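Local coordinates for Fe2OG dioxygenase domain-containing protein (Pseudomonas putida, PDB 4J25) that probably hydroxylates prolyl residues of a protein substrate as an iron- and 2-oxoglutarate-dependent oxygenase, a prolyl-4-hydroxylase possibly related to those of human oxygen sensing, at residues R145-F150 with E202-V207; A160-N165 with G193-F198; E166-H171 with A210-L215. All blocks are in the same frame, centred on the assembly; numbering follows the deposited sequence.

The three contacts surround one molecule of N-oxalylglycine within the double-stranded beta-helix (jellyroll) core. Contact 1 supplies the metal triad and holds the manganese to which the oxalyl end of the ligand is chelated. Contact 2, its centre about 15 Å from that of contact 1, pairs two strands of the larger sheet and presents Val161 and Tyr163 to the far carboxylate; its Phe198 packs against the triad, with Phe198 CZ 3.3 Å from His205 CE1. Contact 3 brings in Arg214, whose side chain lies about 9 Å from the manganese and which binds the same carboxylate. Asn165 OD1 lies 2.7 Å from Leu215 N, a probable hydrogen bond joining contacts 2 and 3.

Contact 1: residues R145-F150 with E202-V207; sequences RHLDRF and EVPHEV. With MN (manganese (II) ion), chain I; OGA (N-oxalylglycine), chain J.
His146 and His205 bring their imidazoles together obliquely, ring planes 59° apart and centroids 4.2 Å from each other, with both NE2 atoms turned to one manganese ion. Their backbones form an antiparallel hydrogen-bonded pair, His205 N to His146 O at 2.9 Å and a matching bond back from His146 N, which puts both rings on the same face of the sheet. In each histidine CG sits between the backbone N and the carbonyl carbon, and this shared first torsion aims the two rings at a common point. Asp148 meets the His205 ring at its edge, the carboxylate turned 82° from the ring plane and Asp148 OD1 3.2 Å from His205 CE1. Rotation of His205 is fixed from behind: its ND1 donates to Val203 O at 3.0 Å, in the ring plane and nearly straight at 173°. His146 ND1 is held likewise by Arg144 O, while Asp148 OD2 is bound by Ser159, Trp220 and the metal-bound water. Away from the metal, Leu147 CD2 packs on Pro204 CD at 4.2 Å. This is the His-X-Asp...His facial triad of the 2-oxoglutarate oxygenases. N-oxalylglycine O2 and O2' and a water fill the three remaining manganese positions, consistent with iron and 2-oxoglutarate binding there in the working enzyme and with oxygen replacing the water.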
loop_
_atom_site.group_PDB
_atom_site.type_symbol
_atom_site.label_atom_id
_atom_site.label_comp_id
_atom_site.label_asym_id
_atom_site.label_seq_id
_atom_site.Cartn_x
_atom_site.Cartn_y
_atom_site.Cartn_z
ATOM N N ARG A 145 -15.936 5.113 -3.184
ATOM C CA ARG A 145 -15.297 5.937 -2.170
ATOM C C ARG A 145 -15.477 5.346 -0.781
ATOM O O ARG A 145 -16.547 4.867 -0.419
ATOM C CB ARG A 145 -15.813 7.371 -2.193
ATOM C CG ARG A 145 -14.870 8.330 -1.484
ATOM C CD ARG A 145 -15.380 9.746 -1.470
ATOM N NE ARG A 145 -15.776 10.180 -2.804
ATOM C CZ ARG A 145 -15.960 11.448 -3.148
ATOM N NH1 ARG A 145 -16.322 11.752 -4.383
ATOM N NH2 ARG A 145 -15.770 12.407 -2.259
ATOM N N HIS A 146 -14.408 5.385 -0.005
ATOM C CA HIS A 146 -14.422 4.793 1.327
ATOM C C HIS A 146 -13.252 5.270 2.165
ATOM O O HIS A 146 -12.284 5.855 1.652
ATOM C CB HIS A 146 -14.417 3.260 1.252
ATOM C CG HIS A 146 -13.122 2.672 0.782
ATOM N ND1 HIS A 146 -12.769 2.621 -0.546
ATOM C CD2 HIS A 146 -12.100 2.103 1.465
ATOM C CE1 HIS A 146 -11.581 2.051 -0.663
ATOM N NE2 HIS A 146 -11.152 1.731 0.543
ATOM N N LEU A 147 -13.377 5.023 3.464
ATOM C CA LEU A 147 -12.283 5.182 4.406
ATOM C C LEU A 147 -11.874 3.794 4.852
ATOM O O LEU A 147 -12.716 2.917 5.023
ATOM C CB LEU A 147 -12.710 5.987 5.631
ATOM C CG LEU A 147 -12.811 7.491 5.455
ATOM C CD1 LEU A 147 -13.979 8.047 6.286
ATOM C CD2 LEU A 147 -11.518 8.146 5.845
ATOM N N ASP A 148 -10.584 3.594 5.048
ATOM C CA ASP A 148 -10.104 2.292 5.479
ATOM C C ASP A 148 -10.404 2.051 6.951
ATOM O O ASP A 148 -10.687 0.934 7.347
ATOM C CB ASP A 148 -8.607 2.155 5.233
ATOM C CG ASP A 148 -8.261 1.989 3.759
ATOM O OD1 ASP A 148 -9.124 1.641 2.933
ATOM O OD2 ASP A 148 -7.094 2.207 3.450
ATOM N N ARG A 149 -10.320 3.086 7.762
ATOM C CA ARG A 149 -10.565 2.947 9.195
ATOM C C ARG A 149 -11.810 3.726 9.598
ATOM O O ARG A 149 -11.871 4.922 9.389
ATOM C CB ARG A 149 -9.362 3.464 9.989
ATOM C CG ARG A 149 -9.592 3.462 11.477
ATOM C CD ARG A 149 -8.781 4.503 12.214
ATOM N NE ARG A 149 -9.051 4.418 13.646
ATOM C CZ ARG A 149 -8.389 5.093 14.577
ATOM N NH1 ARG A 149 -7.407 5.914 14.229
ATOM N NH2 ARG A 149 -8.708 4.947 15.855
ATOM N N PHE A 150 -12.793 3.049 10.173
ATOM C CA PHE A 150 -13.987 3.720 10.685
ATOM C C PHE A 150 -13.694 4.416 12.019
ATOM O O PHE A 150 -12.645 4.199 12.628
ATOM C CB PHE A 150 -15.115 2.709 10.867
ATOM C CG PHE A 150 -15.533 2.020 9.590
ATOM C CD1 PHE A 150 -15.163 2.523 8.347
ATOM C CD2 PHE A 150 -16.307 0.862 9.640
ATOM C CE1 PHE A 150 -15.557 1.886 7.180
ATOM C CE2 PHE A 150 -16.702 0.222 8.479
ATOM C CZ PHE A 150 -16.327 0.731 7.248
ATOM N N GLU A 202 -8.209 9.145 7.871
ATOM C CA GLU A 202 -8.271 10.519 7.370
ATOM C C GLU A 202 -8.515 10.697 5.876
ATOM O O GLU A 202 -9.120 11.693 5.464
ATOM C CB GLU A 202 -6.988 11.260 7.720
ATOM C CG GLU A 202 -6.773 12.496 6.856
ATOM C CD GLU A 202 -5.574 13.316 7.291
ATOM O OE1 GLU A 202 -5.119 14.173 6.493
ATOM O OE2 GLU A 202 -5.097 13.109 8.438
ATOM N N VAL A 203 -8.017 9.783 5.045
ATOM C CA VAL A 203 -8.080 10.017 3.604
ATOM C C VAL A 203 -9.091 9.127 2.902
ATOM O O VAL A 203 -8.824 7.944 2.660
ATOM C CB VAL A 203 -6.723 9.809 2.949
ATOM C CG1 VAL A 203 -6.820 10.077 1.443
ATOM C CG2 VAL A 203 -5.708 10.713 3.581
ATOM N N PRO A 204 -10.262 9.694 2.565
ATOM C CA PRO A 204 -11.201 8.927 1.753
ATOM C C PRO A 204 -10.568 8.676 0.405
ATOM O O PRO A 204 -9.771 9.503 -0.050
ATOM C CB PRO A 204 -12.405 9.859 1.622
ATOM C CG PRO A 204 -12.246 10.862 2.698
ATOM C CD PRO A 204 -10.787 11.037 2.880
ATOM N N HIS A 205 -10.886 7.557 -0.225
ATOM C CA HIS A 205 -10.277 7.245 -1.517
ATOM C C HIS A 205 -11.137 6.253 -2.274
ATOM O O HIS A 205 -12.030 5.635 -1.708
ATOM C CB HIS A 205 -8.851 6.712 -1.354
ATOM C CG HIS A 205 -8.752 5.495 -0.485
ATOM N ND1 HIS A 205 -8.748 5.571 0.890
ATOM C CD2 HIS A 205 -8.638 4.179 -0.788
ATOM C CE1 HIS A 205 -8.659 4.354 1.400
ATOM N NE2 HIS A 205 -8.576 3.491 0.408
ATOM N N GLU A 206 -10.886 6.137 -3.568
ATOM C CA GLU A 206 -11.637 5.224 -4.406
ATOM C C GLU A 206 -10.745 4.752 -5.538
ATOM O O GLU A 206 -9.663 5.299 -5.759
ATOM C CB GLU A 206 -12.888 5.914 -4.958
ATOM C CG GLU A 206 -12.579 7.017 -5.919
ATOM C CD GLU A 206 -13.799 7.785 -6.359
ATOM O OE1 GLU A 206 -13.642 8.741 -7.140
ATOM O OE2 GLU A 206 -14.915 7.458 -5.914
ATOM N N VAL A 207 -11.191 3.718 -6.242
ATOM C CA VAL A 207 -10.482 3.219 -7.413
ATOM C C VAL A 207 -11.401 3.309 -8.611
ATOM O O VAL A 207 -12.493 2.754 -8.599
ATOM C CB VAL A 207 -10.041 1.764 -7.241
ATOM C CG1 VAL A 207 -9.352 1.234 -8.545
ATOM C CG2 VAL A 207 -9.131 1.631 -6.032
HETATM MN MN MN I . -8.992 1.473 0.793
HETATM C C1 OGA J . -8.313 -0.976 -0.332
HETATM C C2 OGA J . -8.034 0.086 -1.350
HETATM C C4 OGA J . -6.860 0.863 -3.379
HETATM C C5 OGA J . -5.897 0.433 -4.433
HETATM O O1 OGA J . -7.931 -2.154 -0.593
HETATM O O2 OGA J . -8.899 -0.689 0.772
HETATM O "O2'" OGA J . -8.579 1.176 -1.251
HETATM O O3 OGA J . -5.179 1.296 -4.997
HETATM N N1 OGA J . -7.117 -0.174 -2.436
HETATM O O4 OGA J . -5.794 -0.779 -4.760
HETATM O O HOH W 1 -8.711 5.747 4.430
HETATM O O HOH W 2 -6.766 1.195 0.951
#

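Contact 2: residues A160-N165 with G193-F198; sequences AVLYLN and GCLVVF. With OGA (N-oxalylglycine), chain J.
Tyr163 sends its ring past the neighbouring strand, and its CE2 edge meets Val196 CG2 at 3.9 Å, the methyl lying near the ring plane. With CG anti to the carbonyl carbon (chi1 -59°), the ring passes Cys194, whose CB is 4.3 Å from Tyr163 CD2, and points its hydroxyl end toward the N-oxalylglycine carboxylate, where the modelled approach is too short to interpret. On the same face Val161 has CG1 anti to its own N (chi1 -166°), and that methyl faces the ligand 3.8 Å from O3. Val196 places CG2, its methyl beside the backbone N, against the tyrosine. Strands 160-163 and 195-198 are neighbouring antiparallel members of the larger sheet of the jellyroll, the double-stranded beta-helix of 2-oxoglutarate oxygenases, and this face looks into its ligand-filled interior. Val161 and Val196 exchange two backbone bonds, the one from Val161 N to Val196 O measuring 2.9 Å; Tyr163 N to Cys194 O and Gly193 N to Tyr163 O extend the pairing toward the loop. On the other face Leu162 and Leu195 share one conformation, each with an extended first torsion and chi2 near 75°, yet they meet unequally: Leu195 CD1 reaches Leu162 CB at 4.1 Å, whereas Leu162 CD1 comes near Cys194 O and Gly193 O. Ala160 CB closes on Val197 CG2 at 4.3 Å, and Leu59 of helix 53-67 packs against Leu162.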
loop_
_atom_site.group_PDB
_atom_site.type_symbol
_atom_site.label_atom_id
_atom_site.label_comp_id
_atom_site.label_asym_id
_atom_site.label_seq_id
_atom_site.Cartn_x
_atom_site.Cartn_y
_atom_site.Cartn_z
ATOM N N ALA A 160 -1.129 1.245 3.160
ATOM C CA ALA A 160 -0.030 1.229 2.219
ATOM C C ALA A 160 -0.386 0.286 1.076
ATOM O O ALA A 160 -0.782 -0.866 1.294
ATOM C CB ALA A 160 1.257 0.797 2.905
ATOM N N VAL A 161 -0.268 0.801 -0.138
ATOM C CA VAL A 161 -0.556 0.044 -1.340
ATOM C C VAL A 161 0.661 0.101 -2.245
ATOM O O VAL A 161 1.155 1.195 -2.546
ATOM C CB VAL A 161 -1.718 0.658 -2.132
ATOM C CG1 VAL A 161 -2.207 -0.338 -3.188
ATOM C CG2 VAL A 161 -2.824 1.056 -1.230
ATOM N N LEU A 162 1.137 -1.066 -2.678
ATOM C CA LEU A 162 2.212 -1.140 -3.662
ATOM C C LEU A 162 1.617 -1.574 -5.002
ATOM O O LEU A 162 0.903 -2.577 -5.075
ATOM C CB LEU A 162 3.315 -2.115 -3.210
ATOM C CG LEU A 162 4.476 -2.280 -4.220
ATOM C CD1 LEU A 162 5.350 -1.053 -4.288
ATOM C CD2 LEU A 162 5.313 -3.483 -3.858
ATOM N N TYR A 163 1.865 -0.807 -6.061
ATOM C CA TYR A 163 1.340 -1.184 -7.378
ATOM C C TYR A 163 2.370 -1.985 -8.183
ATOM O O TYR A 163 3.574 -1.876 -7.967
ATOM C CB TYR A 163 0.799 0.040 -8.144
ATOM C CG TYR A 163 -0.308 0.729 -7.370
ATOM C CD1 TYR A 163 -1.553 0.143 -7.240
ATOM C CD2 TYR A 163 -0.094 1.941 -6.741
ATOM C CE1 TYR A 163 -2.560 0.750 -6.505
ATOM C CE2 TYR A 163 -1.099 2.553 -6.009
ATOM C CZ TYR A 163 -2.327 1.953 -5.909
ATOM O OH TYR A 163 -3.325 2.549 -5.179
ATOM N N LEU A 164 1.873 -2.806 -9.099
ATOM C CA LEU A 164 2.664 -3.881 -9.687
ATOM C C LEU A 164 2.564 -3.948 -11.209
ATOM O O LEU A 164 3.008 -4.920 -11.816
ATOM C CB LEU A 164 2.176 -5.205 -9.127
ATOM C CG LEU A 164 2.255 -5.354 -7.606
ATOM C CD1 LEU A 164 1.651 -6.670 -7.173
ATOM C CD2 LEU A 164 3.698 -5.235 -7.142
ATOM N N ASN A 165 1.984 -2.928 -11.833
ATOM C CA ASN A 165 1.648 -3.050 -13.251
ATOM C C ASN A 165 2.641 -2.385 -14.189
ATOM O O ASN A 165 2.820 -1.164 -14.174
ATOM C CB ASN A 165 0.263 -2.491 -13.496
ATOM C CG ASN A 165 -0.739 -3.010 -12.507
ATOM O OD1 ASN A 165 -1.126 -4.181 -12.546
ATOM N ND2 ASN A 165 -1.176 -2.136 -11.601
ATOM N N GLY A 193 5.963 -0.402 -9.014
ATOM C CA GLY A 193 6.968 0.144 -8.119
ATOM C C GLY A 193 6.472 1.304 -7.278
ATOM O O GLY A 193 7.175 1.776 -6.375
ATOM N N CYS A 194 5.270 1.787 -7.576
ATOM C CA CYS A 194 4.742 2.954 -6.883
ATOM C C CYS A 194 4.108 2.560 -5.558
ATOM O O CYS A 194 3.173 1.745 -5.522
ATOM C CB CYS A 194 3.702 3.683 -7.736
ATOM S SG CYS A 194 3.084 5.179 -6.919
ATOM N N LEU A 195 4.607 3.157 -4.480
ATOM C CA LEU A 195 4.030 2.952 -3.152
ATOM C C LEU A 195 3.253 4.197 -2.704
ATOM O O LEU A 195 3.745 5.319 -2.816
ATOM C CB LEU A 195 5.131 2.628 -2.133
ATOM C CG LEU A 195 4.656 2.355 -0.689
ATOM C CD1 LEU A 195 4.055 0.982 -0.582
ATOM C CD2 LEU A 195 5.800 2.505 0.314
ATOM N N VAL A 196 2.030 3.994 -2.225
ATOM C CA VAL A 196 1.230 5.073 -1.657
ATOM C C VAL A 196 0.949 4.711 -0.209
ATOM O O VAL A 196 0.509 3.610 0.071
ATOM C CB VAL A 196 -0.102 5.250 -2.395
ATOM C CG1 VAL A 196 -0.945 6.395 -1.750
ATOM C CG2 VAL A 196 0.147 5.557 -3.834
ATOM N N VAL A 197 1.219 5.639 0.702
ATOM C CA VAL A 197 0.964 5.439 2.129
ATOM C C VAL A 197 0.079 6.583 2.616
ATOM O O VAL A 197 0.292 7.741 2.260
ATOM C CB VAL A 197 2.285 5.447 2.925
ATOM C CG1 VAL A 197 2.071 5.044 4.363
ATOM C CG2 VAL A 197 3.306 4.492 2.287
ATOM N N PHE A 198 -0.925 6.277 3.425
ATOM C CA PHE A 198 -1.749 7.345 4.003
ATOM C C PHE A 198 -2.360 6.985 5.358
ATOM O O PHE A 198 -2.422 5.801 5.766
ATOM C CB PHE A 198 -2.843 7.802 3.026
ATOM C CG PHE A 198 -3.756 6.699 2.545
ATOM C CD1 PHE A 198 -3.463 6.003 1.378
ATOM C CD2 PHE A 198 -4.912 6.375 3.243
ATOM C CE1 PHE A 198 -4.284 5.003 0.924
ATOM C CE2 PHE A 198 -5.737 5.377 2.795
ATOM C CZ PHE A 198 -5.424 4.681 1.634
HETATM C C1 OGA J . -8.313 -0.976 -0.332
HETATM C C2 OGA J . -8.034 0.086 -1.350
HETATM C C4 OGA J . -6.860 0.863 -3.379
HETATM C C5 OGA J . -5.897 0.433 -4.433
HETATM O O1 OGA J . -7.931 -2.154 -0.593
HETATM O O2 OGA J . -8.899 -0.689 0.772
HETATM O "O2'" OGA J . -8.579 1.176 -1.251
HETATM O O3 OGA J . -5.179 1.296 -4.997
HETATM N N1 OGA J . -7.117 -0.174 -2.436
HETATM O O4 OGA J . -5.794 -0.779 -4.760
#

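Contact 3: residues E166-H171 with A210-L215. With OGA (N-oxalylglycine), chain J.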
loop_
_atom_site.group_PDB
_atom_site.type_symbol
_atom_site.label_atom_id
_atom_site.label_comp_id
_atom_site.label_asym_id
_atom_site.label_seq_id
_atom_site.Cartn_x
_atom_site.Cartn_y
_atom_site.Cartn_z
ATOM N N GLU A 166 3.265 -3.207 -15.026
ATOM C CA GLU A 166 4.215 -2.727 -16.007
ATOM C C GLU A 166 3.479 -2.081 -17.173
ATOM O O GLU A 166 2.413 -2.547 -17.572
ATOM C CB GLU A 166 5.067 -3.892 -16.515
ATOM C CG GLU A 166 5.816 -4.638 -15.405
ATOM C CD GLU A 166 6.823 -3.757 -14.699
ATOM O OE1 GLU A 166 7.237 -4.089 -13.555
ATOM O OE2 GLU A 166 7.196 -2.723 -15.296
ATOM N N GLY A 167 4.040 -0.994 -17.691
ATOM C CA GLY A 167 3.569 -0.389 -18.929
ATOM C C GLY A 167 2.183 0.227 -18.877
ATOM O O GLY A 167 1.483 0.268 -19.894
ATOM N N TRP A 168 1.782 0.704 -17.701
ATOM C CA TRP A 168 0.465 1.303 -17.528
ATOM C C TRP A 168 0.390 2.615 -18.286
ATOM O O TRP A 168 1.364 3.360 -18.334
ATOM C CB TRP A 168 0.181 1.564 -16.045
ATOM C CG TRP A 168 -1.277 1.657 -15.769
ATOM C CD1 TRP A 168 -2.039 2.790 -15.743
ATOM C CD2 TRP A 168 -2.164 0.569 -15.497
ATOM N NE1 TRP A 168 -3.341 2.470 -15.476
ATOM C CE2 TRP A 168 -3.446 1.112 -15.321
ATOM C CE3 TRP A 168 -1.999 -0.813 -15.395
ATOM C CZ2 TRP A 168 -4.557 0.323 -15.040
ATOM C CZ3 TRP A 168 -3.108 -1.599 -15.118
ATOM C CH2 TRP A 168 -4.366 -1.029 -14.942
ATOM N N GLN A 169 -0.757 2.893 -18.894
ATOM C CA GLN A 169 -0.940 4.153 -19.604
ATOM C C GLN A 169 -2.229 4.758 -19.085
ATOM O O GLN A 169 -3.061 4.034 -18.538
ATOM C CB GLN A 169 -1.016 3.945 -21.123
ATOM C CG GLN A 169 0.222 3.294 -21.767
ATOM C CD GLN A 169 1.460 4.182 -21.739
ATOM O OE1 GLN A 169 1.433 5.340 -22.182
ATOM N NE2 GLN A 169 2.562 3.638 -21.217
ATOM N N PRO A 170 -2.401 6.081 -19.259
ATOM C CA PRO A 170 -3.566 6.822 -18.762
ATOM C C PRO A 170 -4.869 6.366 -19.399
ATOM O O PRO A 170 -5.933 6.533 -18.811
ATOM C CB PRO A 170 -3.268 8.264 -19.180
ATOM C CG PRO A 170 -1.800 8.301 -19.433
ATOM C CD PRO A 170 -1.474 6.963 -19.987
ATOM N N HIS A 171 -4.785 5.811 -20.604
ATOM C CA HIS A 171 -5.965 5.276 -21.281
ATOM C C HIS A 171 -6.501 4.072 -20.510
ATOM O O HIS A 171 -7.647 3.656 -20.698
ATOM C CB HIS A 171 -5.611 4.869 -22.714
ATOM C CG HIS A 171 -4.536 5.717 -23.319
ATOM N ND1 HIS A 171 -3.210 5.346 -23.315
ATOM C CD2 HIS A 171 -4.585 6.938 -23.904
ATOM C CE1 HIS A 171 -2.488 6.293 -23.890
ATOM N NE2 HIS A 171 -3.299 7.269 -24.257
ATOM N N ALA A 210 -10.576 0.218 -14.500
ATOM C CA ALA A 210 -9.487 0.133 -15.460
ATOM C C ALA A 210 -9.945 -0.661 -16.663
ATOM O O ALA A 210 -10.928 -1.395 -16.591
ATOM C CB ALA A 210 -8.280 -0.539 -14.839
ATOM N N GLY A 211 -9.218 -0.521 -17.763
ATOM C CA GLY A 211 -9.524 -1.262 -18.968
ATOM C C GLY A 211 -8.703 -2.530 -19.068
ATOM O O GLY A 211 -8.833 -3.266 -20.034
ATOM N N ARG A 212 -7.845 -2.781 -18.082
ATOM C CA ARG A 212 -7.027 -3.990 -18.080
ATOM C C ARG A 212 -6.778 -4.439 -16.643
ATOM O O ARG A 212 -6.967 -3.672 -15.712
ATOM C CB ARG A 212 -5.699 -3.759 -18.808
ATOM C CG ARG A 212 -4.907 -2.580 -18.272
ATOM C CD ARG A 212 -3.500 -2.472 -18.881
ATOM N NE ARG A 212 -2.510 -3.271 -18.154
ATOM C CZ ARG A 212 -1.212 -2.975 -18.050
ATOM N NH1 ARG A 212 -0.403 -3.772 -17.361
ATOM N NH2 ARG A 212 -0.713 -1.887 -18.619
ATOM N N GLU A 213 -6.382 -5.692 -16.470
ATOM C CA GLU A 213 -6.175 -6.238 -15.135
ATOM C C GLU A 213 -5.274 -5.329 -14.327
ATOM O O GLU A 213 -4.211 -4.914 -14.785
ATOM C CB GLU A 213 -5.523 -7.611 -15.209
ATOM C CG GLU A 213 -6.371 -8.676 -15.832
ATOM C CD GLU A 213 -5.613 -9.974 -15.944
ATOM O OE1 GLU A 213 -4.640 -10.162 -15.171
ATOM O OE2 GLU A 213 -5.975 -10.797 -16.809
ATOM N N ARG A 214 -5.697 -5.017 -13.116
ATOM C CA ARG A 214 -4.939 -4.106 -12.286
ATOM C C ARG A 214 -4.453 -4.818 -11.032
ATOM O O ARG A 214 -5.243 -5.279 -10.234
ATOM C CB ARG A 214 -5.803 -2.909 -11.937
ATOM C CG ARG A 214 -5.157 -1.860 -11.078
ATOM C CD ARG A 214 -6.282 -1.124 -10.425
ATOM N NE ARG A 214 -5.931 0.138 -9.799
ATOM C CZ ARG A 214 -5.733 0.313 -8.490
ATOM N NH1 ARG A 214 -5.769 -0.710 -7.637
ATOM N NH2 ARG A 214 -5.462 1.522 -8.036
ATOM N N LEU A 215 -3.140 -4.865 -10.871
ATOM C CA LEU A 215 -2.502 -5.600 -9.790
ATOM C C LEU A 215 -1.940 -4.705 -8.698
ATOM O O LEU A 215 -1.288 -3.700 -8.992
ATOM C CB LEU A 215 -1.353 -6.426 -10.352
ATOM C CG LEU A 215 -1.638 -7.444 -11.446
ATOM C CD1 LEU A 215 -0.377 -8.279 -11.650
ATOM C CD2 LEU A 215 -2.798 -8.316 -11.113
HETATM C C1 OGA J . -8.313 -0.976 -0.332
HETATM C C2 OGA J . -8.034 0.086 -1.350
HETATM C C4 OGA J . -6.860 0.863 -3.379
HETATM C C5 OGA J . -5.897 0.433 -4.433
HETATM O O1 OGA J . -7.931 -2.154 -0.593
HETATM O O2 OGA J . -8.899 -0.689 0.772
HETATM O "O2'" OGA J . -8.579 1.176 -1.251
HETATM O O3 OGA J . -5.179 1.296 -4.997
HETATM N N1 OGA J . -7.117 -0.174 -2.436
HETATM O O4 OGA J . -5.794 -0.779 -4.760
#
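Trp168 and Arg212 lie face against face at a tilt, their chains running past each other in opposite directions and the ring and guanidinium planes 34° apart. Trp168 CE3 sits over the centre of one guanidinium face, 3.5 Å from Arg212 CZ, and Arg212 CD makes a CH-pi contact with the six-membered ring of Trp168, 4.3 Å from its centroid. Two features of Arg212 produce this overlap: CG stands between the backbone N and carbonyl carbon (chi1 55°), and the chain bends at chi3.

Hydrogen bonds use the edge of the same guanidinium. Arg212 NH1 donates to Glu166 O at 3.1 Å, with the acceptor in the guanidinium plane, while NH2 reaches Glu166 O and Gly167 O only weakly. The arginine thus links the backbone at Glu166 and Gly167 to the face of the indole. At the other end of the tryptophan, NE1 is engaged by Gly173 O.

In the apolar packing, Ala210 CB meets Trp168 CZ2 edge-on at 3.8 Å, and Arg214 CB lies obliquely 3.8 Å from Trp168 CH2.

Arg214 hydrogen-bonds the ligand carboxylate. Its chain runs extended from CG to NE, bringing Arg214 NH1 to N-oxalylglycine O4 at 2.9 Å and Arg214 NH2 to O3 at 3.1 Å; NE is held by Gly174 O. This is consistent with the way many 2-oxoglutarate oxygenases hold the distal carboxylate of the cosubstrate with a basic residue.

The contact joins the loop from strand 156-163 to strand 176-179 with the start of strand 214-222, while Leu215 packs on helix 53-67 and Arg214 on Tyr137 of strand 129-137.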